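Local coordinates for xylose isomerase domain protein TIM barrel (Planctomyces limnophilus, PDB 3TVA) that binds a magnesium ion at the mouth of a TIM barrel and is probably an isomerase of the xylose isomerase-like family, at residues A[9-14]-A[254-259]; A[35-40]-A[66-71]; A[211-216]-A[259-264]. One frame throughout, in Å; residues are numbered along the deposited sequence.

Interaction 1 (A[9-14]-A[254-259]); sequences PYWPIG and GPLTIE. With MG (magnesium ion), chain C.
L256 N donates to P12 O at 2.9 Å, the first of three backbone bonds that zip 9-14 to 254-259 in parallel register, I13 beside L256 and G14 beside T257. G14 uses both its polar atoms on this neighbour: its N gives a hydrogen to L256 O at 2.8 Å, and its O accepts from I258 N, also at 2.8 Å. In the last two the donor sits well above the carbonyl plane, 39° and 48° out, so neither N-H points at a lone pair. The carbonyls of P12 and L256 take further, weaker C-H contacts from P255 CA and I13 CA. G254 O is met by W11 CA at 3.3 Å with a nearly straight hydrogen. Of the other carbonyls, W11 O takes R284 NH1, P255 O takes Y252 OH, I13 O takes T37 OG1 and T257 O takes C212 N.

With CG anti to the carbonyl carbon (chi1 -74°), the W11 indole is laid against L256, whose CD2 sits over the five-membered ring, 3.9 Å from the centroid in a CH-pi contact, while L256 CD1 packs on W11 CB at 3.7 Å. The indole N-H looks elsewhere, to Y252 O. I13 CG2 meets I258 CD1 at 3.8 Å.

E259, one residue past strand 256-258, binds magnesium through OE1. T257 lies on the barrel-lumen side, near H211 and Q39. I13 and I258 face L277 and L280 of helix 266-287; strand 256-258 thus stands between strand 13-18 and strand 207-216, with the C-terminal helix packed outside.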
ATOM      1  N   PRO A   9      18.373  10.449  -5.998  1.00 54.93           N
ATOM      2  CA  PRO A   9      17.507  11.579  -5.633  1.00 52.42           C
ATOM      3  C   PRO A   9      16.454  11.168  -4.617  1.00 42.04           C
ATOM      4  O   PRO A   9      15.847  10.107  -4.748  1.00 39.16           O
ATOM      5  CB  PRO A   9      16.844  11.971  -6.959  1.00 57.81           C
ATOM      6  CG  PRO A   9      16.972  10.769  -7.834  1.00 59.67           C
ATOM      7  CD  PRO A   9      18.241  10.084  -7.420  1.00 58.75           C
ATOM      8  N   TYR A  10      16.252  12.007  -3.609  1.00 35.41           N
ATOM      9  CA  TYR A  10      15.334  11.697  -2.526  1.00 29.33           C
ATOM     10  C   TYR A  10      13.919  11.849  -3.001  1.00 23.06           C
ATOM     11  O   TYR A  10      13.631  12.709  -3.843  1.00 25.13           O
ATOM     12  CB  TYR A  10      15.516  12.682  -1.377  1.00 28.42           C
ATOM     13  CG  TYR A  10      16.929  12.821  -0.893  1.00 32.22           C
ATOM     14  CD1 TYR A  10      17.434  14.062  -0.519  1.00 30.32           C
ATOM     15  CD2 TYR A  10      17.759  11.704  -0.792  1.00 31.90           C
ATOM     16  CE1 TYR A  10      18.741  14.191  -0.059  1.00 36.06           C
ATOM     17  CE2 TYR A  10      19.057  11.819  -0.339  1.00 34.09           C
ATOM     18  CZ  TYR A  10      19.546  13.064   0.029  1.00 35.84           C
ATOM     19  OH  TYR A  10      20.842  13.171   0.480  1.00 33.63           O
ATOM     20  N   TRP A  11      13.033  11.049  -2.422  1.00 21.70           N
ATOM     21  CA  TRP A  11      11.597  11.244  -2.588  1.00 21.32           C
ATOM     22  C   TRP A  11      11.140  11.387  -4.046  1.00 21.73           C
ATOM     23  O   TRP A  11      10.401  12.312  -4.357  1.00 21.48           O
ATOM     24  CB  TRP A  11      11.153  12.478  -1.783  1.00 19.74           C
ATOM     25  CG  TRP A  11      11.115  12.252  -0.295  1.00 22.10           C
ATOM     26  CD1 TRP A  11      11.431  11.097   0.373  1.00 21.41           C
ATOM     27  CD2 TRP A  11      10.719  13.198   0.707  1.00 19.43           C
ATOM     28  NE1 TRP A  11      11.264  11.272   1.727  1.00 21.01           N
ATOM     29  CE2 TRP A  11      10.817  12.548   1.958  1.00 18.78           C
ATOM     30  CE3 TRP A  11      10.281  14.527   0.667  1.00 18.98           C
ATOM     31  CZ2 TRP A  11      10.501  13.182   3.156  1.00 16.26           C
ATOM     32  CZ3 TRP A  11       9.977  15.162   1.860  1.00 16.72           C
ATOM     33  CH2 TRP A  11      10.093  14.490   3.091  1.00 19.56           C
ATOM     34  N   PRO A  12      11.564  10.468  -4.940  1.00 21.38           N
ATOM     35  CA  PRO A  12      10.964  10.564  -6.279  1.00 24.86           C
ATOM     36  C   PRO A  12       9.460  10.369  -6.134  1.00 23.86           C
ATOM     37  O   PRO A  12       9.030   9.602  -5.280  1.00 22.37           O
ATOM     38  CB  PRO A  12      11.582   9.382  -7.037  1.00 21.71           C
ATOM     39  CG  PRO A  12      11.924   8.374  -5.960  1.00 21.59           C
ATOM     40  CD  PRO A  12      12.342   9.226  -4.764  1.00 19.40           C
ATOM     41  N   ILE A  13       8.673  11.119  -6.883  1.00 23.09           N
ATOM     42  CA  ILE A  13       7.225  10.997  -6.780  1.00 28.87           C
ATOM     43  C   ILE A  13       6.710   9.824  -7.622  1.00 34.99           C
ATOM     44  O   ILE A  13       7.305   9.463  -8.639  1.00 39.48           O
ATOM     45  CB  ILE A  13       6.520  12.347  -7.049  1.00 38.73           C
ATOM     46  CG1 ILE A  13       6.636  13.219  -5.794  1.00 39.12           C
ATOM     47  CG2 ILE A  13       5.045  12.159  -7.375  1.00 40.35           C
ATOM     48  CD1 ILE A  13       7.361  14.490  -5.994  1.00 42.74           C
ATOM     49  N   GLY A  14       5.616   9.213  -7.188  1.00 29.85           N
ATOM     50  CA  GLY A  14       5.075   8.088  -7.912  1.00 26.39           C
ATOM     51  C   GLY A  14       3.575   8.135  -7.835  1.00 25.13           C
ATOM     52  O   GLY A  14       3.001   8.964  -7.120  1.00 22.16           O
ATOM     53  N   GLY A 254      12.666   7.122   0.320  1.00 21.98           N
ATOM     54  CA  GLY A 254      12.160   6.406  -0.842  1.00 19.59           C
ATOM     55  C   GLY A 254      11.056   7.156  -1.580  1.00 22.57           C
ATOM     56  O   GLY A 254      10.796   8.330  -1.300  1.00 19.46           O
ATOM     57  N   PRO A 255      10.383   6.473  -2.519  1.00 21.70           N
ATOM     58  CA  PRO A 255       9.363   7.143  -3.335  1.00 19.03           C
ATOM     59  C   PRO A 255       8.172   7.631  -2.517  1.00 18.91           C
ATOM     60  O   PRO A 255       7.786   7.013  -1.513  1.00 20.19           O
ATOM     61  CB  PRO A 255       8.909   6.042  -4.311  1.00 20.40           C
ATOM     62  CG  PRO A 255      10.076   5.102  -4.390  1.00 22.58           C
ATOM     63  CD  PRO A 255      10.673   5.106  -2.993  1.00 19.18           C
ATOM     64  N   LEU A 256       7.587   8.737  -2.950  1.00 18.39           N
ATOM     65  CA  LEU A 256       6.333   9.192  -2.372  1.00 21.65           C
ATOM     66  C   LEU A 256       5.254   8.801  -3.364  1.00 26.28           C
ATOM     67  O   LEU A 256       5.092   9.446  -4.400  1.00 28.17           O
ATOM     68  CB  LEU A 256       6.356  10.716  -2.215  1.00 19.72           C
ATOM     69  CG  LEU A 256       7.498  11.335  -1.387  1.00 21.70           C
ATOM     70  CD1 LEU A 256       7.451  12.875  -1.440  1.00 21.11           C
ATOM     71  CD2 LEU A 256       7.450  10.847   0.062  1.00 23.47           C
ATOM     72  N   THR A 257       4.471   7.783  -3.027  1.00 23.17           N
ATOM     73  CA  THR A 257       3.540   7.248  -3.997  1.00 21.18           C
ATOM     74  C   THR A 257       2.137   7.768  -3.731  1.00 20.03           C
ATOM     75  O   THR A 257       1.502   7.414  -2.732  1.00 22.63           O
ATOM     76  CB  THR A 257       3.528   5.703  -4.015  1.00 21.64           C
ATOM     77  OG1 THR A 257       4.869   5.206  -4.119  1.00 20.81           O
ATOM     78  CG2 THR A 257       2.690   5.193  -5.199  1.00 18.94           C
ATOM     79  N   ILE A 258       1.661   8.608  -4.639  1.00 19.54           N
ATOM     80  CA  ILE A 258       0.331   9.174  -4.537  1.00 22.18           C
ATOM     81  C   ILE A 258      -0.721   8.117  -4.844  1.00 24.47           C
ATOM     82  O   ILE A 258      -0.672   7.438  -5.875  1.00 25.01           O
ATOM     83  CB  ILE A 258       0.129  10.331  -5.536  1.00 22.22           C
ATOM     84  CG1 ILE A 258       1.238  11.369  -5.399  1.00 21.93           C
ATOM     85  CG2 ILE A 258      -1.237  10.963  -5.346  1.00 19.80           C
ATOM     86  CD1 ILE A 258       1.332  12.320  -6.604  1.00 24.31           C
ATOM     87  N   GLU A 259      -1.682   7.987  -3.948  1.00 23.34           N
ATOM     88  CA  GLU A 259      -2.802   7.106  -4.185  1.00 25.99           C
ATOM     89  C   GLU A 259      -4.097   7.891  -4.059  1.00 29.94           C
ATOM     90  O   GLU A 259      -4.326   8.536  -3.044  1.00 26.51           O
ATOM     91  CB  GLU A 259      -2.807   5.956  -3.185  1.00 20.57           C
ATOM     92  CG  GLU A 259      -3.917   4.953  -3.479  1.00 25.96           C
ATOM     93  CD  GLU A 259      -3.893   3.796  -2.509  1.00 31.17           C
ATOM     94  OE1 GLU A 259      -3.887   4.072  -1.302  1.00 26.32           O
ATOM     95  OE2 GLU A 259      -3.853   2.629  -2.951  1.00 31.37           O
TER
HETATM   96 MG    MG C 291      -2.802   2.736   0.455  1.00  7.92          MG

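Interaction 2 (A[35-40]-A[66-71]); sequences VPTVQV and QVTVIF
Strands 37-41 and 66-71, joined through helix 50-62, make a right-handed beta-alpha-beta crossover of the barrel wall, and their backbones pair in parallel. Q66 N donates to P36 O and V38 N to Q66 O; V38 O then takes T68 N at 2.9 Å. Beyond T68, whose phi and psi (-86°, -37°) leave the extended range, the register steps by one residue: V40 N bonds V69 O, and V40 O accepts F71 N at 2.7 Å.

On the helix side V40 CG2 packs against V67 CG1 at 3.7 Å, and F56 of helix 50-62 touches both valines. The other side turns into the TIM-barrel lumen, where Q39 runs alongside V69, its CG 3.8 Å from V69 CB. The extended chain beyond CG carries the amide to the F71 ring: Q39 OE1 comes to the ring edge, 3.2 Å from F71 CE1, with amide and ring planes 9° apart. The same oxygen accepts from H211 NE2, and Q39 NE2 donates to N182 OD1. A leucine at Q39 would probably leave H211 NE2 without its acceptor and the magnesium-binding imidazole freer to turn.

Two waters meet at T68 OG1: one bridges to T37 OG1, and the other, 2.8 Å from T68 OG1, accepts a longer bond from Q39 NE2.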
ATOM      1  N   VAL A  35       5.889  11.089 -13.971  1.00 34.27           N
ATOM      2  CA  VAL A  35       6.452  10.547 -12.737  1.00 28.62           C
ATOM      3  C   VAL A  35       7.442   9.431 -13.058  1.00 27.38           C
ATOM      4  O   VAL A  35       7.220   8.649 -13.979  1.00 28.29           O
ATOM      5  CB  VAL A  35       5.359  10.062 -11.746  1.00 34.55           C
ATOM      6  CG1 VAL A  35       4.341  11.172 -11.523  1.00 36.32           C
ATOM      7  CG2 VAL A  35       4.673   8.805 -12.257  1.00 32.10           C
ATOM      8  N   PRO A  36       8.579   9.405 -12.344  1.00 26.35           N
ATOM      9  CA  PRO A  36       9.631   8.393 -12.510  1.00 27.38           C
ATOM     10  C   PRO A  36       9.308   6.981 -11.970  1.00 26.23           C
ATOM     11  O   PRO A  36       9.956   6.023 -12.390  1.00 23.49           O
ATOM     12  CB  PRO A  36      10.817   8.999 -11.747  1.00 27.81           C
ATOM     13  CG  PRO A  36      10.160   9.799 -10.640  1.00 28.97           C
ATOM     14  CD  PRO A  36       8.919  10.387 -11.293  1.00 28.27           C
ATOM     15  N   THR A  37       8.381   6.863 -11.022  1.00 23.03           N
ATOM     16  CA  THR A  37       8.149   5.583 -10.347  1.00 24.70           C
ATOM     17  C   THR A  37       6.664   5.322 -10.177  1.00 23.79           C
ATOM     18  O   THR A  37       5.865   6.255 -10.150  1.00 20.33           O
ATOM     19  CB  THR A  37       8.771   5.503  -8.909  1.00 25.11           C
ATOM     20  OG1 THR A  37       8.071   6.395  -8.032  1.00 30.18           O
ATOM     21  CG2 THR A  37      10.239   5.846  -8.910  1.00 27.38           C
ATOM     22  N   VAL A  38       6.301   4.046 -10.072  1.00 20.88           N
ATOM     23  CA  VAL A  38       4.934   3.670  -9.750  1.00 16.38           C
ATOM     24  C   VAL A  38       4.926   2.470  -8.808  1.00 17.36           C
ATOM     25  O   VAL A  38       5.881   1.695  -8.752  1.00 21.21           O
ATOM     26  CB  VAL A  38       4.113   3.277 -11.011  1.00 21.00           C
ATOM     27  CG1 VAL A  38       3.921   4.465 -11.959  1.00 22.30           C
ATOM     28  CG2 VAL A  38       4.752   2.091 -11.739  1.00 18.62           C
ATOM     29  N   GLN A  39       3.828   2.323  -8.082  1.00 16.59           N
ATOM     30  CA  GLN A  39       3.461   1.046  -7.501  1.00 19.20           C
ATOM     31  C   GLN A  39       2.337   0.523  -8.372  1.00 21.53           C
ATOM     32  O   GLN A  39       1.591   1.294  -8.961  1.00 23.94           O
ATOM     33  CB  GLN A  39       2.971   1.201  -6.064  1.00 16.89           C
ATOM     34  CG  GLN A  39       4.058   1.625  -5.099  1.00 16.07           C
ATOM     35  CD  GLN A  39       3.577   1.577  -3.669  1.00 21.20           C
ATOM     36  OE1 GLN A  39       2.534   0.994  -3.386  1.00 24.49           O
ATOM     37  NE2 GLN A  39       4.328   2.188  -2.756  1.00 19.81           N
ATOM     38  N   VAL A  40       2.240  -0.789  -8.492  1.00 16.19           N
ATOM     39  CA  VAL A  40       1.288  -1.373  -9.417  1.00 20.26           C
ATOM     40  C   VAL A  40       0.418  -2.407  -8.724  1.00 25.23           C
ATOM     41  O   VAL A  40       0.928  -3.308  -8.048  1.00 23.00           O
ATOM     42  CB  VAL A  40       2.025  -2.083 -10.576  1.00 21.55           C
ATOM     43  CG1 VAL A  40       1.038  -2.572 -11.612  1.00 27.48           C
ATOM     44  CG2 VAL A  40       3.026  -1.134 -11.214  1.00 27.63           C
ATOM     45  N   GLN A  66      10.096   3.244 -13.205  1.00 24.46           N
ATOM     46  CA  GLN A  66      10.521   2.171 -12.311  1.00 25.00           C
ATOM     47  C   GLN A  66       9.362   1.685 -11.428  1.00 23.11           C
ATOM     48  O   GLN A  66       8.660   2.487 -10.815  1.00 24.72           O
ATOM     49  CB  GLN A  66      11.692   2.658 -11.443  1.00 26.95           C
ATOM     50  CG  GLN A  66      12.272   1.610 -10.501  1.00 31.68           C
ATOM     51  CD  GLN A  66      13.203   2.224  -9.435  1.00 42.41           C
ATOM     52  OE1 GLN A  66      13.488   3.430  -9.447  1.00 43.52           O
ATOM     53  NE2 GLN A  66      13.664   1.390  -8.505  1.00 40.64           N
ATOM     54  N   VAL A  67       9.175   0.368 -11.358  1.00 17.12           N
ATOM     55  CA  VAL A  67       8.118  -0.237 -10.549  1.00 16.52           C
ATOM     56  C   VAL A  67       8.681  -0.606  -9.183  1.00 18.85           C
ATOM     57  O   VAL A  67       9.584  -1.424  -9.089  1.00 19.37           O
ATOM     58  CB  VAL A  67       7.596  -1.526 -11.220  1.00 20.60           C
ATOM     59  CG1 VAL A  67       6.461  -2.149 -10.386  1.00 18.46           C
ATOM     60  CG2 VAL A  67       7.148  -1.233 -12.653  1.00 20.16           C
ATOM     61  N   THR A  68       8.230   0.098  -8.151  1.00 21.31           N
ATOM     62  CA  THR A  68       8.723  -0.079  -6.786  1.00 20.76           C
ATOM     63  C   THR A  68       8.060  -1.170  -5.926  1.00 21.62           C
ATOM     64  O   THR A  68       8.717  -1.812  -5.125  1.00 18.92           O
ATOM     65  CB  THR A  68       8.788   1.268  -6.054  1.00 21.28           C
ATOM     66  OG1 THR A  68       7.470   1.814  -5.954  1.00 20.46           O
ATOM     67  CG2 THR A  68       9.683   2.247  -6.844  1.00 20.13           C
ATOM     68  N   VAL A  69       6.751  -1.340  -6.067  1.00 19.42           N
ATOM     69  CA  VAL A  69       6.018  -2.352  -5.318  1.00 16.26           C
ATOM     70  C   VAL A  69       4.886  -2.883  -6.195  1.00 18.17           C
ATOM     71  O   VAL A  69       4.255  -2.125  -6.939  1.00 18.32           O
ATOM     72  CB  VAL A  69       5.364  -1.788  -4.005  1.00 16.45           C
ATOM     73  CG1 VAL A  69       4.706  -2.911  -3.217  1.00 14.79           C
ATOM     74  CG2 VAL A  69       6.368  -1.030  -3.102  1.00 15.68           C
ATOM     75  N   ILE A  70       4.629  -4.187  -6.120  1.00 16.59           N
ATOM     76  CA  ILE A  70       3.445  -4.752  -6.755  1.00 15.91           C
ATOM     77  C   ILE A  70       2.456  -5.237  -5.689  1.00 15.49           C
ATOM     78  O   ILE A  70       2.801  -6.054  -4.844  1.00 16.55           O
ATOM     79  CB  ILE A  70       3.816  -5.881  -7.755  1.00 18.73           C
ATOM     80  CG1 ILE A  70       4.579  -5.258  -8.940  1.00 22.10           C
ATOM     81  CG2 ILE A  70       2.545  -6.609  -8.208  1.00 16.48           C
ATOM     82  CD1 ILE A  70       5.201  -6.242  -9.905  1.00 24.72           C
ATOM     83  N   PHE A  71       1.232  -4.724  -5.724  1.00 15.09           N
ATOM     84  CA  PHE A  71       0.269  -4.962  -4.652  1.00 19.26           C
ATOM     85  C   PHE A  71      -0.678  -6.111  -4.955  1.00 22.94           C
ATOM     86  O   PHE A  71      -1.182  -6.227  -6.064  1.00 27.56           O
ATOM     87  CB  PHE A  71      -0.546  -3.679  -4.372  1.00 21.97           C
ATOM     88  CG  PHE A  71      -0.162  -2.991  -3.091  1.00 26.07           C
ATOM     89  CD1 PHE A  71       0.893  -2.098  -3.057  1.00 30.59           C
ATOM     90  CD2 PHE A  71      -0.844  -3.261  -1.913  1.00 30.61           C
ATOM     91  CE1 PHE A  71       1.258  -1.473  -1.871  1.00 33.20           C
ATOM     92  CE2 PHE A  71      -0.484  -2.646  -0.729  1.00 33.67           C
ATOM     93  CZ  PHE A  71       0.569  -1.749  -0.710  1.00 34.93           C
TER
HETATM   94  O   HOH W   1       6.450   4.439  -6.515  1.00 23.45           O
HETATM   95  O   HOH W   2       7.561   2.552  -3.208  1.00 25.63           O

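Interaction 3 (A[211-216]-A[259-264]); sequences HCKDAL and EREIPH. With MG (magnesium ion), chain C; GOL (glycerol), chain E.
The H211 imidazole and the E259 carboxylate stand with their planes 59° apart, both gripping one magnesium ion. H211 ND1 and E259 OE1 each lie 2.5 Å from the metal, and OE1 approaches the imidazole obliquely. At the ring edge, near its plane, sits O2 of a glycerol probably left from the crystallisation liquor; this hydroxyl donates to E259 OE2 at 2.8 Å. The carboxylate therefore divides its work, one oxygen on the metal and the other on the glycerol.

E259 reaches the ion because CG is anti to the backbone N (chi1 -176°) and the chain stays extended beyond it. Its backbone is tied down too: E259 N donates to C212 O at 3.1 Å, almost straight at the hydrogen. K213 crosses E259 at a slant, its chain kinked midway, with CG close to E259 O and CE 3.0 Å from E259 OE1. Its ammonium end belongs chiefly to D184 OD2, a second metal ligand, and forms only a long salt bridge with E261 OE1, 3.7 Å from K213 NZ.

E158 and D184 complete the four protein ligands, a set of acidic residues and histidine at the C-terminal ends of barrel strands, as in metal-dependent xylose isomerase-like TIM barrels.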
ATOM      1  N   HIS A 211       2.324   5.497   0.994  1.00 18.07           N
ATOM      2  CA  HIS A 211       1.321   6.115   0.154  1.00 19.86           C
ATOM      3  C   HIS A 211       1.016   7.520   0.653  1.00 22.92           C
ATOM      4  O   HIS A 211       0.943   7.764   1.865  1.00 24.64           O
ATOM      5  CB  HIS A 211       0.064   5.241   0.099  1.00 17.80           C
ATOM      6  CG  HIS A 211       0.261   3.986  -0.692  1.00 21.66           C
ATOM      7  ND1 HIS A 211      -0.607   2.919  -0.642  1.00 17.08           N
ATOM      8  CD2 HIS A 211       1.244   3.625  -1.553  1.00 23.21           C
ATOM      9  CE1 HIS A 211      -0.170   1.949  -1.423  1.00 19.46           C
ATOM     10  NE2 HIS A 211       0.952   2.353  -1.995  1.00 22.88           N
ATOM     11  N   CYS A 212       0.889   8.453  -0.283  1.00 20.43           N
ATOM     12  CA  CYS A 212       0.419   9.780   0.051  1.00 17.70           C
ATOM     13  C   CYS A 212      -1.038   9.846  -0.334  1.00 22.66           C
ATOM     14  O   CYS A 212      -1.382   9.866  -1.518  1.00 23.06           O
ATOM     15  CB  CYS A 212       1.209  10.851  -0.704  1.00 19.71           C
ATOM     16  SG  CYS A 212       2.920  10.932  -0.131  1.00 29.56           S
ATOM     17  N   LYS A 213      -1.885   9.878   0.687  1.00 23.46           N
ATOM     18  CA  LYS A 213      -3.328   9.886   0.506  1.00 25.01           C
ATOM     19  C   LYS A 213      -3.889  10.662   1.694  1.00 23.59           C
ATOM     20  O   LYS A 213      -3.248  10.730   2.746  1.00 20.35           O
ATOM     21  CB  LYS A 213      -3.874   8.454   0.477  1.00 19.46           C
ATOM     22  CG  LYS A 213      -5.315   8.384  -0.007  1.00 27.32           C
ATOM     23  CD  LYS A 213      -6.103   7.277   0.665  1.00 31.50           C
ATOM     24  CE  LYS A 213      -5.694   5.934   0.200  1.00 29.41           C
ATOM     25  NZ  LYS A 213      -6.020   4.864   1.207  1.00 24.58           N
ATOM     26  N   ASP A 214      -5.071  11.255   1.543  1.00 21.34           N
ATOM     27  CA  ASP A 214      -5.625  12.087   2.615  1.00 23.55           C
ATOM     28  C   ASP A 214      -7.075  11.695   2.912  1.00 22.82           C
ATOM     29  O   ASP A 214      -7.763  11.133   2.054  1.00 22.31           O
ATOM     30  CB  ASP A 214      -5.543  13.571   2.226  1.00 22.74           C
ATOM     31  CG  ASP A 214      -5.404  14.508   3.438  1.00 25.89           C
ATOM     32  OD1 ASP A 214      -5.650  14.083   4.591  1.00 26.41           O
ATOM     33  OD2 ASP A 214      -5.053  15.688   3.223  1.00 24.20           O
ATOM     34  N   ALA A 215      -7.539  11.991   4.123  1.00 21.99           N
ATOM     35  CA  ALA A 215      -8.908  11.655   4.504  1.00 25.28           C
ATOM     36  C   ALA A 215      -9.410  12.536   5.637  1.00 26.72           C
ATOM     37  O   ALA A 215      -8.618  13.133   6.367  1.00 28.86           O
ATOM     38  CB  ALA A 215      -9.002  10.181   4.903  1.00 20.41           C
ATOM     39  N   LEU A 216     -10.731  12.596   5.781  1.00 24.40           N
ATOM     40  CA  LEU A 216     -11.374  13.298   6.891  1.00 25.07           C
ATOM     41  C   LEU A 216     -11.858  12.270   7.905  1.00 26.51           C
ATOM     42  O   LEU A 216     -12.372  11.215   7.521  1.00 24.65           O
ATOM     43  CB  LEU A 216     -12.574  14.110   6.383  1.00 28.51           C
ATOM     44  CG  LEU A 216     -12.275  15.243   5.396  1.00 33.24           C
ATOM     45  CD1 LEU A 216     -13.582  15.819   4.801  1.00 34.97           C
ATOM     46  CD2 LEU A 216     -11.447  16.358   6.078  1.00 29.85           C
ATOM     47  N   GLU A 259      -1.682   7.987  -3.948  1.00 23.34           N
ATOM     48  CA  GLU A 259      -2.802   7.106  -4.185  1.00 25.99           C
ATOM     49  C   GLU A 259      -4.097   7.891  -4.059  1.00 29.94           C
ATOM     50  O   GLU A 259      -4.326   8.536  -3.044  1.00 26.51           O
ATOM     51  CB  GLU A 259      -2.807   5.956  -3.185  1.00 20.57           C
ATOM     52  CG  GLU A 259      -3.917   4.953  -3.479  1.00 25.96           C
ATOM     53  CD  GLU A 259      -3.893   3.796  -2.509  1.00 31.17           C
ATOM     54  OE1 GLU A 259      -3.887   4.072  -1.302  1.00 26.32           O
ATOM     55  OE2 GLU A 259      -3.853   2.629  -2.951  1.00 31.37           O
ATOM     56  N   ARG A 260      -4.924   7.881  -5.099  1.00 30.36           N
ATOM     57  CA  ARG A 260      -6.246   8.486  -4.989  1.00 29.37           C
ATOM     58  C   ARG A 260      -7.247   7.525  -5.583  1.00 31.26           C
ATOM     59  O   ARG A 260      -7.285   7.347  -6.817  1.00 30.23           O
ATOM     60  CB  ARG A 260      -6.267   9.800  -5.765  1.00 26.43           C
ATOM     61  CG  ARG A 260      -7.594  10.530  -5.745  1.00 28.62           C
ATOM     62  CD  ARG A 260      -7.692  11.496  -4.569  1.00 28.25           C
ATOM     63  NE  ARG A 260      -8.972  12.197  -4.579  1.00 28.91           N
ATOM     64  CZ  ARG A 260     -10.071  11.760  -3.971  1.00 32.76           C
ATOM     65  NH1 ARG A 260     -10.053  10.611  -3.292  1.00 27.41           N
ATOM     66  NH2 ARG A 260     -11.194  12.471  -4.050  1.00 37.08           N
ATOM     67  N   GLU A 261      -8.123   6.941  -4.769  1.00 30.35           N
ATOM     68  CA  GLU A 261      -8.886   5.897  -5.401  1.00 36.46           C
ATOM     69  C   GLU A 261     -10.263   6.427  -5.721  1.00 38.77           C
ATOM     70  O   GLU A 261     -11.202   6.279  -4.944  1.00 42.73           O
ATOM     71  CB  GLU A 261      -9.027   4.746  -4.400  1.00 41.27           C
ATOM     72  CG  GLU A 261      -7.768   4.475  -3.579  1.00 46.99           C
ATOM     73  CD  GLU A 261      -7.939   3.318  -2.595  1.00 59.32           C
ATOM     74  OE1 GLU A 261      -8.262   3.588  -1.417  1.00 65.02           O
ATOM     75  OE2 GLU A 261      -7.744   2.145  -2.994  1.00 60.52           O
ATOM     76  N   ILE A 262     -10.402   6.880  -6.956  1.00 34.69           N
ATOM     77  CA  ILE A 262     -11.684   7.162  -7.559  1.00 38.22           C
ATOM     78  C   ILE A 262     -11.558   6.807  -9.034  1.00 42.10           C
ATOM     79  O   ILE A 262     -11.755   7.666  -9.901  1.00 43.21           O
ATOM     80  CB  ILE A 262     -12.087   8.656  -7.362  1.00 43.80           C
ATOM     81  CG1 ILE A 262     -10.932   9.599  -7.719  1.00 40.00           C
ATOM     82  CG2 ILE A 262     -12.485   8.919  -5.913  1.00 40.82           C
ATOM     83  CD1 ILE A 262     -11.300  11.072  -7.652  1.00 39.52           C
ATOM     84  N   PRO A 263     -11.278   5.525  -9.339  1.00 46.47           N
ATOM     85  CA  PRO A 263     -11.113   5.158 -10.749  1.00 46.74           C
ATOM     86  C   PRO A 263     -12.419   5.285 -11.527  1.00 45.99           C
ATOM     87  O   PRO A 263     -12.396   5.239 -12.760  1.00 45.58           O
ATOM     88  CB  PRO A 263     -10.659   3.694 -10.680  1.00 48.66           C
ATOM     89  CG  PRO A 263     -11.157   3.203  -9.357  1.00 48.49           C
ATOM     90  CD  PRO A 263     -11.005   4.381  -8.446  1.00 46.04           C
ATOM     91  N   HIS A 264     -13.539   5.403 -10.813  1.00 46.79           N
ATOM     92  CA  HIS A 264     -14.852   5.586 -11.445  1.00 51.89           C
ATOM     93  C   HIS A 264     -14.999   6.985 -12.050  1.00 52.46           C
ATOM     94  O   HIS A 264     -15.916   7.238 -12.827  1.00 54.04           O
ATOM     95  CB  HIS A 264     -15.976   5.333 -10.434  1.00 54.76           C
ATOM     96  CG  HIS A 264     -15.971   6.285  -9.277  1.00 59.37           C
ATOM     97  ND1 HIS A 264     -15.091   6.168  -8.220  1.00 61.00           N
ATOM     98  CD2 HIS A 264     -16.732   7.375  -9.014  1.00 62.00           C
ATOM     99  CE1 HIS A 264     -15.314   7.143  -7.356  1.00 60.95           C
ATOM    100  NE2 HIS A 264     -16.303   7.889  -7.813  1.00 62.36           N
TER
HETATM  101 MG    MG C 291      -2.802   2.736   0.455  1.00  7.92          MG
HETATM  102  C1  GOL E 293      -4.528  -1.270  -2.050  1.00 62.23           C
HETATM  103  O1  GOL E 293      -5.423  -2.103  -1.353  1.00 68.16           O
HETATM  104  C2  GOL E 293      -4.500   0.125  -1.424  1.00 58.35           C
HETATM  105  O2  GOL E 293      -3.163   0.538  -1.226  1.00 49.95           O
HETATM  106  C3  GOL E 293      -5.296   0.223  -0.122  1.00 57.78           C
HETATM  107  O3  GOL E 293      -5.335   1.558   0.352  1.00 52.51           O

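How the interactions relate
From the N terminus, 9-14 enters the first barrel strand and waits some 240 residues for its partner 254-259, so interaction 1 joins the first strand to the last and shuts the barrel. Interaction 2 closes early, across the short helical link between 35-40 and 66-71, and falls wholly within that long loop; the two contacts touch where T37 stands against I13. Interaction 3 opens at 211-216 and closes some 40 residues on at 259-264, crossing interaction 1 along the chain and sharing E259 with it; their strands 207-216 and 256-258 are neighbours in the sheet. Interactions 2 and 3 follow in series, yet meet across the lumen where F71 packs near H211.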